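Long-range contact in folylpolyglutamate synthase protein FOLC (Mycobacterium tuberculosis, PDB 2VOS), which probably adds L-glutamate to dihydropteroate and, successively, to tetrahydrofolate at the expense of ATP, in folate biosynthesis: residues P292-H297 and H368-R373. Sequence-based numbering, arbitrary orientation.
Sequences PLHGEH and HEFDFR. With ADP (adenosine-5'-diphosphate), chain B.
Phe370 drives its ring edge into one face of the His294 imidazole, a T-shaped stack at the seam between the middle (P-loop NTPase-like) and glutamate ligase domains of this Mur ligase-type fold. The evidence is geometric: Phe370 CZ sits over the centre of the imidazole, 3.5 Å above its plane, and the two rings meet at 68° with centroids 4.8 Å apart. Beside the stack, Glu369 OE1 accepts a hydrogen bond from Gly295 N (2.9 Å); the donor lies above the carboxylate plane, and the N-H...O angle is 145°. One water joins the two interactions, donating to Glu369 OE1 at 2.7 Å and lying in the imidazole plane 2.8 Å from His294 ND1. Glu369 turns CG away from its carbonyl carbon (chi1 -63°) and runs extended from there, carrying its carboxylate across to the loop leading into helix 296-312. A salt bridge from OE2 to Arg268, on strand 264-271 of the small antiparallel sheet, holds the carboxylate from its other oxygen. Gly295 has a positive phi, and its backbone leaves no room for a CB, which would run into the ring of His297 and the preceding carbonyl O; two residues on, His297 packs on the adenine, its CB 3.6 Å from ADP C6.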
ATOM      1  N   PRO A 292       8.563 -10.201 -10.388  1.00 38.88           N
ATOM      2  CA  PRO A 292       7.750 -11.355  -9.982  1.00 38.81           C
ATOM      3  C   PRO A 292       6.359 -10.961  -9.344  1.00 39.77           C
ATOM      4  O   PRO A 292       6.029 -11.421  -8.240  1.00 38.98           O
ATOM      5  CB  PRO A 292       8.630 -12.065  -8.961  1.00 39.59           C
ATOM      6  CG  PRO A 292       9.355 -10.885  -8.231  1.00 39.14           C
ATOM      7  CD  PRO A 292       9.579  -9.843  -9.386  1.00 38.21           C
ATOM      8  N   LEU A 293       5.581 -10.106 -10.017  1.00 39.39           N
ATOM      9  CA  LEU A 293       4.278  -9.706  -9.503  1.00 41.28           C
ATOM     10  C   LEU A 293       3.348  -9.736 -10.722  1.00 41.41           C
ATOM     11  O   LEU A 293       3.777  -9.458 -11.865  1.00 41.51           O
ATOM     12  CB  LEU A 293       4.304  -8.250  -8.958  1.00 41.53           C
ATOM     13  CG  LEU A 293       5.197  -7.963  -7.763  1.00 41.24           C
ATOM     14  CD1 LEU A 293       5.136  -6.479  -7.405  1.00 43.86           C
ATOM     15  CD2 LEU A 293       4.735  -8.850  -6.564  1.00 40.03           C
ATOM     16  N   HIS A 294       2.086 -10.019 -10.467  1.00 41.11           N
ATOM     17  CA  HIS A 294       1.097 -10.102 -11.492  1.00 39.58           C
ATOM     18  C   HIS A 294       0.402  -8.743 -11.616  1.00 40.69           C
ATOM     19  O   HIS A 294       0.228  -8.017 -10.645  1.00 40.66           O
ATOM     20  CB  HIS A 294       0.053 -11.168 -11.118  1.00 38.92           C
ATOM     21  CG  HIS A 294       0.614 -12.535 -10.854  1.00 37.66           C
ATOM     22  ND1 HIS A 294       1.227 -13.298 -11.830  1.00 37.38           N
ATOM     23  CD2 HIS A 294       0.607 -13.293  -9.724  1.00 38.56           C
ATOM     24  CE1 HIS A 294       1.614 -14.447 -11.294  1.00 43.98           C
ATOM     25  NE2 HIS A 294       1.243 -14.470 -10.024  1.00 39.31           N
ATOM     26  N   GLY A 295      -0.023  -8.414 -12.825  1.00 40.26           N
ATOM     27  CA  GLY A 295      -0.899  -7.268 -13.024  1.00 40.88           C
ATOM     28  C   GLY A 295      -0.260  -6.174 -13.863  1.00 41.00           C
ATOM     29  O   GLY A 295       0.886  -5.790 -13.610  1.00 39.32           O
ATOM     30  N   GLU A 296      -1.000  -5.674 -14.854  1.00 39.97           N
ATOM     31  CA  GLU A 296      -0.531  -4.512 -15.602  1.00 41.35           C
ATOM     32  C   GLU A 296      -0.278  -3.332 -14.655  1.00 40.34           C
ATOM     33  O   GLU A 296       0.636  -2.538 -14.852  1.00 40.89           O
ATOM     34  CB  GLU A 296      -1.504  -4.098 -16.735  1.00 41.37           C
ATOM     35  CG  GLU A 296      -0.903  -2.915 -17.534  1.00 49.19           C
ATOM     36  CD  GLU A 296      -1.853  -2.243 -18.479  1.00 62.89           C
ATOM     37  OE1 GLU A 296      -2.836  -2.920 -18.905  1.00 65.87           O
ATOM     38  OE2 GLU A 296      -1.605  -1.037 -18.802  1.00 66.74           O
ATOM     39  N   HIS A 297      -1.108  -3.169 -13.644  1.00 40.15           N
ATOM     40  CA  HIS A 297      -0.893  -2.060 -12.716  1.00 39.29           C
ATOM     41  C   HIS A 297       0.477  -2.118 -12.056  1.00 39.25           C
ATOM     42  O   HIS A 297       1.061  -1.059 -11.739  1.00 39.37           O
ATOM     43  CB  HIS A 297      -1.932  -2.030 -11.607  1.00 38.59           C
ATOM     44  CG  HIS A 297      -2.072  -3.326 -10.843  1.00 37.12           C
ATOM     45  ND1 HIS A 297      -2.625  -4.456 -11.408  1.00 37.33           N
ATOM     46  CD2 HIS A 297      -1.847  -3.631  -9.539  1.00 40.08           C
ATOM     47  CE1 HIS A 297      -2.634  -5.429 -10.508  1.00 39.19           C
ATOM     48  NE2 HIS A 297      -2.235  -4.933  -9.350  1.00 37.10           N
ATOM     49  N   HIS A 368      -6.844 -11.650 -17.444  1.00 42.05           N
ATOM     50  CA  HIS A 368      -5.857 -11.531 -18.484  1.00 41.30           C
ATOM     51  C   HIS A 368      -4.597 -12.365 -18.321  1.00 42.18           C
ATOM     52  O   HIS A 368      -3.945 -12.655 -19.308  1.00 43.50           O
ATOM     53  CB  HIS A 368      -5.427 -10.074 -18.634  1.00 41.59           C
ATOM     54  CG  HIS A 368      -6.540  -9.147 -19.001  1.00 40.88           C
ATOM     55  ND1 HIS A 368      -6.437  -7.780 -18.850  1.00 40.23           N
ATOM     56  CD2 HIS A 368      -7.757  -9.377 -19.546  1.00 44.09           C
ATOM     57  CE1 HIS A 368      -7.556  -7.214 -19.267  1.00 43.81           C
ATOM     58  NE2 HIS A 368      -8.362  -8.160 -19.706  1.00 43.81           N
ATOM     59  N   GLU A 369      -4.238 -12.739 -17.107  1.00 40.60           N
ATOM     60  CA  GLU A 369      -2.951 -13.301 -16.861  1.00 42.08           C
ATOM     61  C   GLU A 369      -3.073 -14.735 -16.382  1.00 42.78           C
ATOM     62  O   GLU A 369      -2.092 -15.381 -16.108  1.00 43.71           O
ATOM     63  CB  GLU A 369      -2.205 -12.432 -15.818  1.00 41.08           C
ATOM     64  CG  GLU A 369      -1.964 -11.029 -16.372  1.00 42.79           C
ATOM     65  CD  GLU A 369      -0.963 -10.153 -15.568  1.00 42.00           C
ATOM     66  OE1 GLU A 369      -0.133 -10.631 -14.755  1.00 39.13           O
ATOM     67  OE2 GLU A 369      -0.973  -8.948 -15.865  1.00 39.78           O
ATOM     68  N   PHE A 370      -4.304 -15.232 -16.280  1.00 43.35           N
ATOM     69  CA  PHE A 370      -4.571 -16.590 -15.824  1.00 42.32           C
ATOM     70  C   PHE A 370      -5.700 -17.114 -16.669  1.00 44.03           C
ATOM     71  O   PHE A 370      -6.328 -16.385 -17.432  1.00 42.22           O
ATOM     72  CB  PHE A 370      -4.997 -16.581 -14.388  1.00 41.52           C
ATOM     73  CG  PHE A 370      -3.957 -16.022 -13.467  1.00 42.42           C
ATOM     74  CD1 PHE A 370      -2.987 -16.841 -12.913  1.00 42.43           C
ATOM     75  CD2 PHE A 370      -3.926 -14.660 -13.157  1.00 40.52           C
ATOM     76  CE1 PHE A 370      -1.987 -16.331 -12.064  1.00 44.47           C
ATOM     77  CE2 PHE A 370      -2.913 -14.163 -12.306  1.00 39.33           C
ATOM     78  CZ  PHE A 370      -1.958 -14.993 -11.784  1.00 39.59           C
ATOM     79  N   ASP A 371      -5.962 -18.395 -16.550  1.00 46.41           N
ATOM     80  CA  ASP A 371      -7.035 -18.989 -17.333  1.00 48.36           C
ATOM     81  C   ASP A 371      -7.879 -19.816 -16.383  1.00 48.42           C
ATOM     82  O   ASP A 371      -7.799 -21.046 -16.409  1.00 48.59           O
ATOM     83  CB  ASP A 371      -6.437 -19.915 -18.383  1.00 49.40           C
ATOM     84  CG  ASP A 371      -7.488 -20.417 -19.373  1.00 53.77           C
ATOM     85  OD1 ASP A 371      -8.679 -19.966 -19.310  1.00 55.39           O
ATOM     86  OD2 ASP A 371      -7.086 -21.229 -20.231  1.00 58.09           O
ATOM     87  N   PHE A 372      -8.646 -19.162 -15.519  1.00 48.42           N
ATOM     88  CA  PHE A 372      -9.422 -19.911 -14.538  1.00 48.34           C
ATOM     89  C   PHE A 372     -10.724 -20.305 -15.184  1.00 49.06           C
ATOM     90  O   PHE A 372     -11.259 -19.550 -16.000  1.00 49.42           O
ATOM     91  CB  PHE A 372      -9.685 -19.045 -13.322  1.00 48.53           C
ATOM     92  CG  PHE A 372      -8.468 -18.842 -12.480  1.00 48.43           C
ATOM     93  CD1 PHE A 372      -7.836 -17.616 -12.428  1.00 47.82           C
ATOM     94  CD2 PHE A 372      -7.954 -19.890 -11.766  1.00 48.23           C
ATOM     95  CE1 PHE A 372      -6.694 -17.438 -11.650  1.00 46.29           C
ATOM     96  CE2 PHE A 372      -6.786 -19.718 -10.981  1.00 50.52           C
ATOM     97  CZ  PHE A 372      -6.163 -18.494 -10.947  1.00 47.63           C
ATOM     98  N   ARG A 373     -11.212 -21.496 -14.876  1.00 48.56           N
ATOM     99  CA  ARG A 373     -12.534 -21.863 -15.353  1.00 48.27           C
ATOM    100  C   ARG A 373     -13.626 -21.531 -14.290  1.00 48.16           C
ATOM    101  O   ARG A 373     -14.796 -21.440 -14.605  1.00 47.92           O
ATOM    102  CB  ARG A 373     -12.554 -23.344 -15.801  1.00 48.66           C
TER
HETATM  103  PB  ADP B1490      -1.790   1.608  -1.341  1.00 32.04           P
HETATM  104  O1B ADP B1490      -0.577   1.513  -0.453  1.00 29.25           O
HETATM  105  O2B ADP B1490      -3.071   1.286  -0.622  1.00 33.59           O
HETATM  106  O3B ADP B1490      -1.883   2.824  -2.212  1.00 30.87           O
HETATM  107  PA  ADP B1490      -0.998  -1.018  -2.467  1.00 32.77           P
HETATM  108  O1A ADP B1490      -1.086  -1.570  -1.052  1.00 31.51           O
HETATM  109  O2A ADP B1490       0.170  -1.240  -3.414  1.00 26.12           O
HETATM  110  O3A ADP B1490      -1.606   0.502  -2.518  1.00 31.81           O
HETATM  111  O5' ADP B1490      -2.217  -1.790  -3.212  1.00 35.29           O
HETATM  112  C5' ADP B1490      -3.525  -1.990  -2.657  1.00 33.51           C
HETATM  113  C4' ADP B1490      -4.338  -2.704  -3.760  1.00 39.19           C
HETATM  114  O4' ADP B1490      -4.495  -1.799  -4.888  1.00 34.70           O
HETATM  115  C3' ADP B1490      -3.624  -3.889  -4.405  1.00 41.59           C
HETATM  116  O3' ADP B1490      -4.070  -5.113  -3.857  1.00 47.10           O
HETATM  117  C2' ADP B1490      -4.013  -3.948  -5.855  1.00 42.55           C
HETATM  118  O2' ADP B1490      -5.365  -4.521  -5.906  1.00 48.77           O
HETATM  119  C1' ADP B1490      -4.297  -2.497  -6.143  1.00 37.44           C
HETATM  120  N9  ADP B1490      -3.210  -1.718  -6.804  1.00 34.80           N
HETATM  121  C8  ADP B1490      -1.891  -1.530  -6.464  1.00 32.19           C
HETATM  122  N7  ADP B1490      -1.303  -0.675  -7.351  1.00 31.85           N
HETATM  123  C5  ADP B1490      -2.287  -0.233  -8.188  1.00 31.30           C
HETATM  124  C6  ADP B1490      -2.388   0.698  -9.318  1.00 33.48           C
HETATM  125  N6  ADP B1490      -1.303   1.369  -9.759  1.00 30.42           N
HETATM  126  N1  ADP B1490      -3.585   0.795  -9.908  1.00 30.70           N
HETATM  127  C2  ADP B1490      -4.707   0.112  -9.564  1.00 31.87           C
HETATM  128  N3  ADP B1490      -4.715  -0.747  -8.511  1.00 32.58           N
HETATM  129  C4  ADP B1490      -3.532  -0.938  -7.840  1.00 34.00           C
HETATM  130  O   HOH W   1       1.536 -12.778 -14.517  1.00 27.99           O